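Local structure of putative lipoprotein YerB (Bacillus subtilis, 2PSB) at residues Pro32-Val37 / Arg66-Phe71; Arg44-Leu49 / Val79-Ser84; Lys51-Ile56 / Phe71-Pro76; Val55-Ala60 / Lys292-Ile297; Arg83-Tyr88 / Phe100-Trp105. The protein is a putative membrane lipoprotein of unknown function that interacts with PcrA, an interaction not essential for viability or for repair of UV-induced lesions. One frame throughout, in Å; residues are numbered along the deposited sequence.

Contact 1: residues Pro32-Val37 / Arg66-Phe71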
# COMPACT_ATOMS: atom_id res chain seq x y z
N PRO A 32 11.00 0.25 8.22
CA PRO A 32 10.01 0.47 7.17
C PRO A 32 9.41 1.87 7.23
O PRO A 32 9.23 2.43 8.32
CB PRO A 32 8.96 -0.61 7.46
CG PRO A 32 9.76 -1.71 8.08
CD PRO A 32 10.65 -0.93 9.03
N VAL A 33 9.13 2.43 6.06
CA VAL A 33 8.50 3.74 5.94
C VAL A 33 7.20 3.51 5.15
O VAL A 33 7.24 3.04 4.01
CB VAL A 33 9.42 4.75 5.18
CG1 VAL A 33 8.69 6.08 4.97
CG2 VAL A 33 10.70 4.99 5.98
N ALA A 34 6.07 3.80 5.78
CA ALA A 34 4.74 3.63 5.17
C ALA A 34 4.14 4.99 4.81
O ALA A 34 3.82 5.78 5.69
CB ALA A 34 3.81 2.89 6.14
N VAL A 35 3.98 5.24 3.52
CA VAL A 35 3.44 6.52 3.06
C VAL A 35 2.02 6.41 2.51
O VAL A 35 1.71 5.54 1.68
CB VAL A 35 4.33 7.13 1.96
CG1 VAL A 35 3.89 8.55 1.66
CG2 VAL A 35 5.80 7.08 2.35
N VAL A 36 1.14 7.30 2.96
CA VAL A 36 -0.22 7.32 2.45
C VAL A 36 -0.15 8.07 1.13
O VAL A 36 0.17 9.25 1.09
CB VAL A 36 -1.17 8.08 3.36
CG1 VAL A 36 -2.49 8.33 2.64
CG2 VAL A 36 -1.40 7.28 4.64
N VAL A 37 -0.45 7.37 0.04
CA VAL A 37 -0.36 7.97 -1.28
C VAL A 37 -1.70 8.18 -1.99
O VAL A 37 -2.52 7.26 -2.14
CB VAL A 37 0.59 7.14 -2.19
CG1 VAL A 37 0.65 7.75 -3.58
CG2 VAL A 37 1.98 7.09 -1.57
N ARG A 66 -7.20 4.82 -2.05
CA ARG A 66 -5.96 5.44 -1.64
C ARG A 66 -4.97 4.34 -1.31
O ARG A 66 -5.36 3.25 -0.89
CB ARG A 66 -6.20 6.34 -0.42
CG ARG A 66 -4.98 7.07 0.08
CD ARG A 66 -5.32 8.52 0.35
NE ARG A 66 -6.44 8.63 1.27
CZ ARG A 66 -7.30 9.65 1.28
NH1 ARG A 66 -8.29 9.67 2.16
NH2 ARG A 66 -7.18 10.64 0.41
N PHE A 67 -3.69 4.65 -1.46
CA PHE A 67 -2.61 3.69 -1.22
C PHE A 67 -1.82 3.91 0.06
O PHE A 67 -1.74 5.03 0.59
CB PHE A 67 -1.58 3.76 -2.35
CG PHE A 67 -2.14 3.59 -3.74
CD1 PHE A 67 -1.46 4.13 -4.83
CD2 PHE A 67 -3.31 2.90 -3.96
CE1 PHE A 67 -1.95 3.99 -6.13
CE2 PHE A 67 -3.82 2.75 -5.25
CZ PHE A 67 -3.14 3.30 -6.34
N LEU A 68 -1.22 2.83 0.53
CA LEU A 68 -0.30 2.85 1.66
C LEU A 68 0.87 2.13 0.99
O LEU A 68 0.76 0.94 0.68
CB LEU A 68 -0.77 2.04 2.87
CG LEU A 68 0.25 2.10 4.02
CD1 LEU A 68 0.35 3.55 4.58
CD2 LEU A 68 -0.13 1.14 5.11
N ALA A 69 1.93 2.86 0.70
CA ALA A 69 3.11 2.28 0.06
C ALA A 69 4.18 2.08 1.13
O ALA A 69 4.68 3.04 1.73
CB ALA A 69 3.63 3.20 -1.04
N ILE A 70 4.51 0.82 1.36
CA ILE A 70 5.49 0.46 2.37
C ILE A 70 6.84 0.17 1.75
O ILE A 70 6.99 -0.77 0.96
CB ILE A 70 4.99 -0.77 3.17
CG1 ILE A 70 3.59 -0.45 3.74
CG2 ILE A 70 5.98 -1.15 4.27
CD1 ILE A 70 3.06 -1.52 4.66
N PHE A 71 7.81 1.01 2.10
CA PHE A 71 9.19 0.91 1.62
C PHE A 71 10.09 0.36 2.72
O PHE A 71 9.92 0.69 3.90
CB PHE A 71 9.74 2.28 1.21
CG PHE A 71 8.86 3.04 0.26
CD1 PHE A 71 7.75 3.74 0.72
CD2 PHE A 71 9.16 3.06 -1.10
CE1 PHE A 71 6.95 4.45 -0.15
CE2 PHE A 71 8.37 3.77 -1.98
CZ PHE A 71 7.27 4.47 -1.52
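Val-35 sets CG1 anti to its backbone N (chi1 -170°), leaving CG2 beside that N, and Phe-71 tucks CG beside its own N (chi1 -52°), which brings CG2 of Val-35 to 3.8 Å from CE1 of Phe-71. The ring of Phe-71 also meets the carbonyl of Val-33 with its edge, CD1 lying 3.4 Å from Val-33 O in the ring plane. On that same face Val-37 and Phe-67 pack CB against CB at 4.0 Å. The other face carries Ala-34, Val-36, Leu-68 and Ile-70. Here CD1 of Leu-68 reaches across to CB of Ala-34 (3.9 Å) and CG2 of Val-36, and CG1 of Val-36 leans on the bent aliphatic chain of Arg-66 (CD at 3.6 Å). Phe-89 and Leu-92 of helix 87-94 close over Leu-68. Backbone bonds come in three reciprocal pairs: Val-33 with Phe-71, Val-35 with Ala-69 and Val-37 with Phe-67. In the last, Val-37 N approaches Phe-67 O at 2.7 Å from 42° out of the carbonyl plane, whereas the return bond lies in plane. With strand 99-102 parallel beside 33-37 and strand 54-59 antiparallel beside 66-71, this is an antiparallel ladder within a mixed beta-sheet, apolar on both faces.

Contact 2: residues Arg44-Leu49 / Val79-Ser84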
# COMPACT_ATOMS: atom_id res chain seq x y z
N ARG A 44 -2.30 10.86 -10.42
CA ARG A 44 -1.59 9.87 -11.23
C ARG A 44 -0.85 10.52 -12.39
O ARG A 44 -1.36 11.45 -13.00
CB ARG A 44 -2.59 8.85 -11.77
CG ARG A 44 -3.56 8.35 -10.70
CD ARG A 44 -4.71 7.58 -11.33
NE ARG A 44 -5.70 7.22 -10.32
CZ ARG A 44 -6.92 6.78 -10.59
NH1 ARG A 44 -7.32 6.64 -11.84
NH2 ARG A 44 -7.74 6.48 -9.59
N PRO A 45 0.37 10.05 -12.69
CA PRO A 45 1.06 8.95 -12.00
C PRO A 45 1.74 9.48 -10.73
O PRO A 45 2.17 10.62 -10.69
CB PRO A 45 2.06 8.48 -13.04
CG PRO A 45 2.48 9.77 -13.67
CD PRO A 45 1.17 10.51 -13.84
N GLN A 46 1.84 8.63 -9.71
CA GLN A 46 2.46 9.01 -8.46
C GLN A 46 3.97 8.83 -8.55
O GLN A 46 4.49 8.33 -9.56
CB GLN A 46 1.90 8.16 -7.32
CG GLN A 46 0.38 8.32 -7.12
CD GLN A 46 -0.45 7.30 -7.91
OE1 GLN A 46 -0.04 6.84 -8.98
NE2 GLN A 46 -1.62 6.97 -7.38
N SER A 47 4.68 9.23 -7.50
CA SER A 47 6.14 9.09 -7.45
C SER A 47 6.59 8.07 -6.39
O SER A 47 6.08 8.07 -5.26
CB SER A 47 6.78 10.44 -7.13
OG SER A 47 6.57 11.37 -8.18
N GLY A 48 7.52 7.20 -6.79
CA GLY A 48 8.08 6.21 -5.87
C GLY A 48 7.41 4.86 -5.68
O GLY A 48 7.93 4.03 -4.94
N LEU A 49 6.28 4.60 -6.34
CA LEU A 49 5.61 3.31 -6.15
C LEU A 49 6.38 2.10 -6.70
O LEU A 49 6.06 0.96 -6.35
CB LEU A 49 4.19 3.33 -6.74
CG LEU A 49 3.17 4.20 -6.00
CD1 LEU A 49 1.76 3.88 -6.49
CD2 LEU A 49 3.27 3.95 -4.49
N VAL A 79 8.36 10.98 -3.15
CA VAL A 79 7.24 10.07 -3.05
C VAL A 79 5.97 10.90 -2.84
O VAL A 79 5.97 11.88 -2.11
CB VAL A 79 7.46 9.05 -1.87
CG1 VAL A 79 7.60 9.79 -0.54
CG2 VAL A 79 6.33 8.05 -1.82
N GLY A 80 4.90 10.52 -3.53
CA GLY A 80 3.64 11.23 -3.40
C GLY A 80 2.79 11.09 -4.64
O GLY A 80 3.08 10.24 -5.48
N PRO A 81 1.74 11.91 -4.79
CA PRO A 81 1.36 12.93 -3.80
C PRO A 81 0.91 12.29 -2.49
O PRO A 81 0.35 11.20 -2.48
CB PRO A 81 0.22 13.69 -4.49
CG PRO A 81 0.46 13.44 -5.96
CD PRO A 81 0.90 12.01 -6.00
N VAL A 82 1.17 12.98 -1.38
CA VAL A 82 0.79 12.47 -0.07
C VAL A 82 -0.64 12.88 0.22
O VAL A 82 -1.09 13.94 -0.20
CB VAL A 82 1.72 13.02 1.02
CG1 VAL A 82 1.49 12.27 2.33
CG2 VAL A 82 3.15 12.89 0.56
N ARG A 83 -1.35 12.03 0.95
CA ARG A 83 -2.74 12.28 1.28
C ARG A 83 -3.09 11.99 2.73
O ARG A 83 -2.25 11.55 3.52
CB ARG A 83 -3.65 11.44 0.37
CG ARG A 83 -4.44 12.24 -0.66
CD ARG A 83 -5.43 13.16 0.02
NE ARG A 83 -6.27 13.89 -0.93
CZ ARG A 83 -7.30 14.65 -0.56
NH1 ARG A 83 -7.60 14.77 0.72
NH2 ARG A 83 -8.02 15.28 -1.48
N SER A 84 -4.35 12.23 3.06
CA SER A 84 -4.88 12.03 4.41
C SER A 84 -4.80 10.62 4.95
O SER A 84 -4.92 9.65 4.21
CB SER A 84 -6.34 12.49 4.46
OG SER A 84 -6.41 13.88 4.28
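Gln-46 and Ser-47 meet Gly-80 through one carbonyl: Gly-80 O accepts the N-H of Ser-47 at 2.8 Å in a nearly straight bond (169°), while CB of Gln-46 presses on the same oxygen at 3.0 Å. The return bond, Gly-80 N to Ser-47 O, is longer at 3.2 Å and more bent. Ser-47 O is also flanked by Val-79, whose CA and CG2 lie 3.2 and 3.4 Å away. With CG1 between the backbone N and the carbonyl carbon (chi1 60°), Val-79 leaves CG2 anti to N and beside the oxygen. Together the two bonds make a single antiparallel bridge, a hydrogen-bonded pair between two loops, beside the three-stranded sheet that strand 78-79 begins and strand 143-146 continues. The chain leaves the bridge through a cis peptide before Pro-81, whose CD sits 3.9 Å from CG of Gln-46, the side chains crossing at about a right angle. Further out, the polar groups are hydrogen-bonded to other parts of the chain. A bend at chi2 (92°) carries the Gln-46 amide away from Pro-81, its NE2 hydrogen-bonding Asn-38 O. Ser-47 OG hydrogen-bonds Glu-221 OE2, Gly-48 N hydrogen-bonds Asp-219 OD1, and Tyr-144 packs on both Ser-47 and Pro-81.

Contact 3: residues Lys51-Ile56 / Phe71-Pro76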
# COMPACT_ATOMS: atom_id res chain seq x y z
N LYS A 51 9.47 1.54 -6.07
CA LYS A 51 10.45 1.20 -5.05
C LYS A 51 9.80 0.58 -3.82
O LYS A 51 10.50 0.10 -2.93
CB LYS A 51 11.23 2.45 -4.62
CG LYS A 51 11.98 3.16 -5.73
CD LYS A 51 13.01 2.28 -6.38
CE LYS A 51 13.61 2.96 -7.60
NZ LYS A 51 12.61 3.27 -8.67
N ALA A 52 8.47 0.60 -3.76
CA ALA A 52 7.75 0.05 -2.60
C ALA A 52 7.68 -1.47 -2.61
O ALA A 52 7.43 -2.09 -3.65
CB ALA A 52 6.32 0.63 -2.53
N ASP A 53 7.91 -2.09 -1.46
CA ASP A 53 7.85 -3.54 -1.37
C ASP A 53 6.40 -4.02 -1.34
O ASP A 53 6.05 -5.02 -1.96
CB ASP A 53 8.60 -4.04 -0.13
CG ASP A 53 10.06 -3.60 -0.11
OD1 ASP A 53 10.64 -3.40 -1.18
OD2 ASP A 53 10.64 -3.48 0.99
N ILE A 54 5.56 -3.27 -0.63
CA ILE A 54 4.14 -3.58 -0.49
C ILE A 54 3.33 -2.32 -0.66
O ILE A 54 3.66 -1.27 -0.12
CB ILE A 54 3.80 -4.12 0.92
CG1 ILE A 54 4.67 -5.32 1.26
CG2 ILE A 54 2.31 -4.48 1.00
CD1 ILE A 54 4.72 -5.61 2.75
N VAL A 55 2.25 -2.43 -1.44
CA VAL A 55 1.36 -1.31 -1.65
C VAL A 55 -0.05 -1.81 -1.36
O VAL A 55 -0.45 -2.86 -1.87
CB VAL A 55 1.44 -0.79 -3.10
CG1 VAL A 55 0.33 0.26 -3.31
CG2 VAL A 55 2.83 -0.17 -3.36
N ILE A 56 -0.78 -1.07 -0.54
CA ILE A 56 -2.14 -1.46 -0.20
C ILE A 56 -3.15 -0.42 -0.65
O ILE A 56 -3.03 0.76 -0.33
CB ILE A 56 -2.29 -1.72 1.32
CG1 ILE A 56 -1.26 -2.76 1.76
CG2 ILE A 56 -3.70 -2.25 1.65
CD1 ILE A 56 -0.21 -2.26 2.71
N PHE A 71 7.81 1.01 2.10
CA PHE A 71 9.19 0.91 1.62
C PHE A 71 10.09 0.36 2.72
O PHE A 71 9.92 0.69 3.90
CB PHE A 71 9.74 2.28 1.21
CG PHE A 71 8.86 3.04 0.26
CD1 PHE A 71 7.75 3.74 0.72
CD2 PHE A 71 9.16 3.06 -1.10
CE1 PHE A 71 6.95 4.45 -0.15
CE2 PHE A 71 8.37 3.77 -1.98
CZ PHE A 71 7.27 4.47 -1.52
N GLN A 72 11.05 -0.47 2.33
CA GLN A 72 12.00 -1.06 3.26
C GLN A 72 13.26 -1.47 2.51
O GLN A 72 14.34 -1.00 2.84
CB GLN A 72 11.38 -2.27 3.96
CG GLN A 72 12.16 -2.78 5.17
CD GLN A 72 13.50 -3.40 4.80
OE1 GLN A 72 13.61 -4.20 3.87
NE2 GLN A 72 14.54 -3.04 5.55
N SER A 73 13.11 -2.33 1.50
CA SER A 73 14.27 -2.80 0.73
C SER A 73 14.75 -1.77 -0.26
O SER A 73 15.87 -1.86 -0.78
CB SER A 73 13.93 -4.07 -0.05
OG SER A 73 13.31 -3.72 -1.27
N GLN A 74 13.89 -0.80 -0.56
CA GLN A 74 14.22 0.26 -1.51
C GLN A 74 13.57 1.55 -1.06
O GLN A 74 12.36 1.62 -0.90
CB GLN A 74 13.70 -0.06 -2.91
CG GLN A 74 14.42 -1.17 -3.64
CD GLN A 74 13.97 -1.26 -5.09
OE1 GLN A 74 12.78 -1.39 -5.38
NE2 GLN A 74 14.93 -1.17 -6.01
N MSE A 75 14.39 2.58 -0.85
CA MSE A 75 13.88 3.87 -0.43
C MSE A 75 13.71 4.74 -1.66
O MSE A 75 14.54 4.71 -2.57
CB MSE A 75 14.84 4.53 0.56
CG MSE A 75 14.85 3.88 1.94
SE MSE A 75 13.10 3.83 2.78
CE MSE A 75 13.13 2.04 3.47
N PRO A 76 12.62 5.51 -1.72
CA PRO A 76 12.38 6.37 -2.88
C PRO A 76 13.00 7.76 -2.75
O PRO A 76 13.32 8.21 -1.65
CB PRO A 76 10.86 6.44 -2.93
CG PRO A 76 10.51 6.51 -1.48
CD PRO A 76 11.43 5.47 -0.85
O HOH W 1 11.05 -0.67 -0.46
O HOH W 2 12.03 -5.54 2.33
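A classic beta bulge, in which Asp-53 and Ile-54 both face Ile-70, sets Asp-53 against the loop after strand 65-71. Its carboxylate grips Ser-73 with both oxygens. OD1 accepts the Ser-73 hydroxyl OG at 2.7 Å, on the syn side and 22° out of the carboxylate plane; OD2 takes the Ser-73 backbone N at 2.8 Å on its syn lone pair, nearly straight at 171°. Ser-73 places OG between its backbone N and carbonyl carbon (chi1 84°), turning the hydroxyl to the same carboxylate that its amide meets. Water 2 joins OD2 of Asp-53 to OE1 of Gln-72, whose NE2 is held by Val-27 O. Water 1 links the two backbones, hydrogen-bonded to Lys-51 O at 2.6 Å and accepting the N-H groups of Gln-72 and Gln-74. Next to these polar groups Ala-52 lays CB over one face of the Phe-71 ring, a CH-pi contact 4.1 Å from the centroid, and Pro-76 CG sits over the opposite face, both offset toward the rim. Lys-51 and Gln-74 cross at about a right angle, with lysine CD 3.8 Å from glutamine OE1. Since OD1 of Asp-53 also forms a salt bridge with Lys-292, the carboxylate has a cation and two N-H or O-H donors close by, which would probably favour its ionised form.

Contact 4: residues Val55-Ala60 / Lys292-Ile297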
# COMPACT_ATOMS: atom_id res chain seq x y z
N VAL A 55 2.25 -2.43 -1.44
CA VAL A 55 1.36 -1.31 -1.65
C VAL A 55 -0.05 -1.81 -1.36
O VAL A 55 -0.45 -2.86 -1.87
CB VAL A 55 1.44 -0.79 -3.10
CG1 VAL A 55 0.33 0.26 -3.31
CG2 VAL A 55 2.83 -0.17 -3.36
N ILE A 56 -0.78 -1.07 -0.54
CA ILE A 56 -2.14 -1.46 -0.20
C ILE A 56 -3.15 -0.42 -0.65
O ILE A 56 -3.03 0.76 -0.33
CB ILE A 56 -2.29 -1.72 1.32
CG1 ILE A 56 -1.26 -2.76 1.76
CG2 ILE A 56 -3.70 -2.25 1.65
CD1 ILE A 56 -0.21 -2.26 2.71
N GLU A 57 -4.13 -0.86 -1.42
CA GLU A 57 -5.16 0.03 -1.93
C GLU A 57 -6.47 -0.27 -1.21
O GLU A 57 -6.82 -1.43 -1.00
CB GLU A 57 -5.32 -0.18 -3.45
CG GLU A 57 -6.43 0.64 -4.11
CD GLU A 57 -6.48 0.44 -5.63
OE1 GLU A 57 -7.11 1.28 -6.30
OE2 GLU A 57 -5.89 -0.54 -6.14
N ALA A 58 -7.18 0.78 -0.84
CA ALA A 58 -8.46 0.63 -0.15
C ALA A 58 -9.28 1.89 -0.34
O ALA A 58 -8.73 2.96 -0.66
CB ALA A 58 -8.24 0.35 1.36
N LEU A 59 -10.59 1.76 -0.16
CA LEU A 59 -11.48 2.91 -0.32
C LEU A 59 -11.19 3.91 0.77
O LEU A 59 -10.97 3.54 1.91
CB LEU A 59 -12.96 2.49 -0.23
CG LEU A 59 -13.56 1.77 -1.44
CD1 LEU A 59 -14.95 1.26 -1.11
CD2 LEU A 59 -13.62 2.71 -2.62
N ALA A 60 -11.18 5.18 0.40
CA ALA A 60 -10.93 6.26 1.34
C ALA A 60 -12.04 7.31 1.20
O ALA A 60 -13.05 7.26 1.92
CB ALA A 60 -9.57 6.89 1.06
N LYS A 292 7.69 -7.76 -5.30
CA LYS A 292 6.70 -6.79 -4.87
C LYS A 292 5.30 -7.39 -4.76
O LYS A 292 4.92 -8.28 -5.54
CB LYS A 292 6.68 -5.60 -5.83
CG LYS A 292 7.70 -4.51 -5.52
CD LYS A 292 9.13 -4.93 -5.81
CE LYS A 292 10.11 -3.75 -5.69
NZ LYS A 292 10.38 -3.31 -4.28
N THR A 293 4.55 -6.90 -3.79
CA THR A 293 3.18 -7.36 -3.54
C THR A 293 2.20 -6.20 -3.49
O THR A 293 2.44 -5.18 -2.84
CB THR A 293 3.07 -8.14 -2.21
OG1 THR A 293 3.84 -9.33 -2.28
CG2 THR A 293 1.60 -8.51 -1.92
N TRP A 294 1.08 -6.37 -4.19
CA TRP A 294 0.02 -5.37 -4.20
C TRP A 294 -1.22 -5.98 -3.57
O TRP A 294 -1.71 -7.02 -4.03
CB TRP A 294 -0.31 -4.92 -5.60
CG TRP A 294 0.36 -3.64 -5.97
CD1 TRP A 294 1.69 -3.45 -6.21
CD2 TRP A 294 -0.28 -2.38 -6.22
NE1 TRP A 294 1.92 -2.15 -6.61
CE2 TRP A 294 0.73 -1.47 -6.62
CE3 TRP A 294 -1.60 -1.92 -6.15
CZ2 TRP A 294 0.47 -0.14 -6.95
CZ3 TRP A 294 -1.87 -0.60 -6.47
CH2 TRP A 294 -0.84 0.28 -6.86
N ILE A 295 -1.71 -5.34 -2.52
CA ILE A 295 -2.89 -5.80 -1.80
C ILE A 295 -4.07 -4.88 -2.09
O ILE A 295 -3.97 -3.65 -1.94
CB ILE A 295 -2.65 -5.82 -0.27
CG1 ILE A 295 -1.45 -6.72 0.05
CG2 ILE A 295 -3.91 -6.32 0.46
CD1 ILE A 295 -1.25 -7.00 1.49
N ASN A 296 -5.16 -5.48 -2.53
CA ASN A 296 -6.39 -4.75 -2.82
C ASN A 296 -7.48 -5.12 -1.85
O ASN A 296 -7.96 -6.25 -1.86
CB ASN A 296 -6.88 -5.07 -4.22
CG ASN A 296 -6.34 -4.12 -5.24
OD1 ASN A 296 -6.84 -3.01 -5.39
ND2 ASN A 296 -5.30 -4.54 -5.93
N ILE A 297 -7.85 -4.18 -0.99
CA ILE A 297 -8.92 -4.46 -0.05
C ILE A 297 -10.25 -4.06 -0.69
O ILE A 297 -10.39 -2.95 -1.23
CB ILE A 297 -8.68 -3.70 1.27
CG1 ILE A 297 -7.51 -4.35 2.02
CG2 ILE A 297 -9.97 -3.70 2.12
CD1 ILE A 297 -6.87 -3.45 3.08
O HOH W 3 -11.71 -0.76 0.55
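Val-55 lies alongside the indole of Trp-294, and this is the tight end of the contact: CG1 stands 3.6 Å from the centroid of the six-membered ring and only 9° off its normal, a CH-pi contact over the face. CG1 is turned anti to the valine N (chi1 172°), which sets it above the benzo ring while CG2 lies near NE1. Trp-294 in turn forms a T-shaped pair with Phe-67. On the other face of the sheet Ile-56 rests CG1 alongside CB of Ile-295 (3.9 Å) and CG2 against CD1 of Ile-297 (3.7 Å). Four backbone bonds run the parallel strands together, the shortest being Glu-57 N to Ile-295 O at 2.8 Å. Toward Leu-59 the pairing slackens. The last direct backbone bond is Ile-297 N to Glu-57 O; beyond it water 3 links the strands, accepting Leu-59 N at 2.8 Å and donating to Ile-297 O at 3.1 Å. Between these ends Glu-57 extends alongside Asn-296 on the Trp-294 face, with OE2 near the rim of the indole, 4.0 Å from CZ3. A salt bridge from OE2 to Arg-210 and a bond from Thr-65 OG1 to OE1 supply both carboxylate oxygens with partners, which probably keeps this buried acid charged where the N- and C-terminal family regions join.

Contact 5: residues Arg83-Tyr88 / Phe100-Trp105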
# COMPACT_ATOMS: atom_id res chain seq x y z
N ARG A 83 -1.35 12.03 0.95
CA ARG A 83 -2.74 12.28 1.28
C ARG A 83 -3.09 11.99 2.73
O ARG A 83 -2.25 11.55 3.52
CB ARG A 83 -3.65 11.44 0.37
CG ARG A 83 -4.44 12.24 -0.66
CD ARG A 83 -5.43 13.16 0.02
NE ARG A 83 -6.27 13.89 -0.93
CZ ARG A 83 -7.30 14.65 -0.56
NH1 ARG A 83 -7.60 14.77 0.72
NH2 ARG A 83 -8.02 15.28 -1.48
N SER A 84 -4.35 12.23 3.06
CA SER A 84 -4.88 12.03 4.41
C SER A 84 -4.80 10.62 4.95
O SER A 84 -4.92 9.65 4.21
CB SER A 84 -6.34 12.49 4.46
OG SER A 84 -6.41 13.88 4.28
N ALA A 85 -4.63 10.51 6.26
CA ALA A 85 -4.54 9.21 6.92
C ALA A 85 -5.91 8.73 7.39
O ALA A 85 -6.78 9.53 7.72
CB ALA A 85 -3.59 9.31 8.11
N ARG A 86 -6.08 7.41 7.39
CA ARG A 86 -7.32 6.77 7.83
C ARG A 86 -6.93 5.72 8.85
O ARG A 86 -5.81 5.23 8.83
CB ARG A 86 -8.03 6.13 6.63
CG ARG A 86 -8.63 7.13 5.66
CD ARG A 86 -9.73 7.94 6.35
NE ARG A 86 -9.65 9.36 6.02
CZ ARG A 86 -9.98 9.87 4.84
NH1 ARG A 86 -10.41 9.08 3.86
NH2 ARG A 86 -9.86 11.17 4.63
N GLU A 87 -7.85 5.39 9.75
CA GLU A 87 -7.58 4.40 10.78
C GLU A 87 -7.00 3.12 10.22
O GLU A 87 -5.92 2.69 10.65
CB GLU A 87 -8.85 4.07 11.58
CG GLU A 87 -9.20 5.11 12.62
CD GLU A 87 -10.40 5.94 12.24
OE1 GLU A 87 -10.45 6.45 11.10
OE2 GLU A 87 -11.29 6.10 13.11
N TYR A 88 -7.69 2.50 9.26
CA TYR A 88 -7.20 1.26 8.68
C TYR A 88 -5.78 1.37 8.14
O TYR A 88 -5.05 0.38 8.13
CB TYR A 88 -8.15 0.73 7.59
CG TYR A 88 -8.85 1.77 6.74
CD1 TYR A 88 -10.05 2.35 7.16
CD2 TYR A 88 -8.33 2.14 5.51
CE1 TYR A 88 -10.72 3.26 6.36
CE2 TYR A 88 -9.00 3.06 4.70
CZ TYR A 88 -10.19 3.62 5.14
OH TYR A 88 -10.88 4.51 4.34
N PHE A 100 5.05 6.33 9.95
CA PHE A 100 3.83 6.67 9.22
C PHE A 100 3.85 8.08 8.64
O PHE A 100 3.79 9.07 9.36
CB PHE A 100 2.64 6.52 10.16
CG PHE A 100 1.31 6.54 9.48
CD1 PHE A 100 0.95 5.52 8.60
CD2 PHE A 100 0.40 7.56 9.73
CE1 PHE A 100 -0.30 5.50 7.98
CE2 PHE A 100 -0.87 7.55 9.12
CZ PHE A 100 -1.22 6.51 8.25
N VAL A 101 3.93 8.16 7.31
CA VAL A 101 3.95 9.45 6.65
C VAL A 101 2.61 9.71 5.99
O VAL A 101 2.04 8.83 5.35
CB VAL A 101 5.07 9.50 5.60
CG1 VAL A 101 5.17 10.90 5.00
CG2 VAL A 101 6.38 9.10 6.24
N HIS A 102 2.09 10.93 6.18
CA HIS A 102 0.80 11.29 5.62
C HIS A 102 0.63 12.80 5.52
O HIS A 102 1.59 13.56 5.63
CB HIS A 102 -0.33 10.73 6.49
CG HIS A 102 -0.32 11.26 7.89
ND1 HIS A 102 0.74 11.09 8.74
CD2 HIS A 102 -1.25 11.97 8.58
CE1 HIS A 102 0.47 11.67 9.90
NE2 HIS A 102 -0.73 12.21 9.83
N HIS A 103 -0.61 13.23 5.30
CA HIS A 103 -0.91 14.64 5.19
C HIS A 103 -2.39 14.86 5.42
O HIS A 103 -3.21 14.74 4.51
CB HIS A 103 -0.50 15.16 3.81
CG HIS A 103 -0.35 16.65 3.75
ND1 HIS A 103 0.27 17.30 2.71
CD2 HIS A 103 -0.70 17.62 4.63
CE1 HIS A 103 0.30 18.60 2.94
NE2 HIS A 103 -0.29 18.82 4.11
N GLY A 104 -2.72 15.21 6.66
CA GLY A 104 -4.10 15.41 7.04
C GLY A 104 -4.58 14.10 7.62
O GLY A 104 -3.83 13.13 7.65
N TRP A 105 -5.82 14.07 8.08
CA TRP A 105 -6.37 12.86 8.67
C TRP A 105 -7.85 12.96 9.00
O TRP A 105 -8.44 14.04 8.97
CB TRP A 105 -5.61 12.50 9.96
CG TRP A 105 -5.33 13.66 10.88
CD1 TRP A 105 -6.07 14.81 11.01
CD2 TRP A 105 -4.25 13.78 11.82
NE1 TRP A 105 -5.51 15.63 11.97
CE2 TRP A 105 -4.39 15.02 12.48
CE3 TRP A 105 -3.17 12.95 12.16
CZ2 TRP A 105 -3.50 15.45 13.47
CZ3 TRP A 105 -2.28 13.38 13.15
CH2 TRP A 105 -2.46 14.62 13.79
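The two backbones run close at Ser-84 and Ala-85, bridged once between Ala-85 and Trp-105 (CA to CA 4.4 Å), with His-103 N bonded to Arg-83 O at 2.9 Å and Ala-85 N to Gly-104 O at 3.1 Å. Both donors stand well above the carbonyl plane they address, by 56° and 47°. The side-chain contact centres on Ala-85, whose CB points toward strand 99-102: it meets the edge of the Phe-100 ring, CE2 at 3.4 Å, and lies 3.6 Å from CD2 of His-102. CG of His-102 sits between N and the carbonyl carbon (chi1 62°), which brings the imidazole beside Ala-85, with Phe-100 CE2 over one of its faces. CB of Trp-105 adds a looser touch on CB of Ala-85 at 4.2 Å, while its indole goes on to Lys-110 and Leu-113. The His-103 ring leads away from 83-88, ND1 bonded to Ser-143 OG. Arg-86 is the N-cap residue, right before helix 87-94. Beside this apolar fit of a methyl among rings, Ser-84 OG makes just a weak bond to His-103 O (3.3 Å); Ser-84 is a known phosphorylation site, unmodified here, and a phosphate on OG would probably alter that bond.

From the N terminus, contact 1 pairs strand 33-37 with strand 65-71 and closes the first loop. Strand 54-59 lies within it and pairs with 65-71 in the same sheet. Contact 2 reaches from the loop after 33-37 to the one after 78-79, crossing contact 1 along the chain; contact 3 also crosses contact 1 but lies wholly between the segments of contact 2, which meets Phe-71 through Gly-48 and Val-79. Contact 5 follows contact 1 in series, starting where contact 2 ends, and adds strand 99-102 beside 33-37. Contact 4 spans 231 residues, crossing contacts 1 and 2, enclosing contact 5, sharing strand 54-59 with contact 3, and tying the N-terminal family region to the C-terminal one.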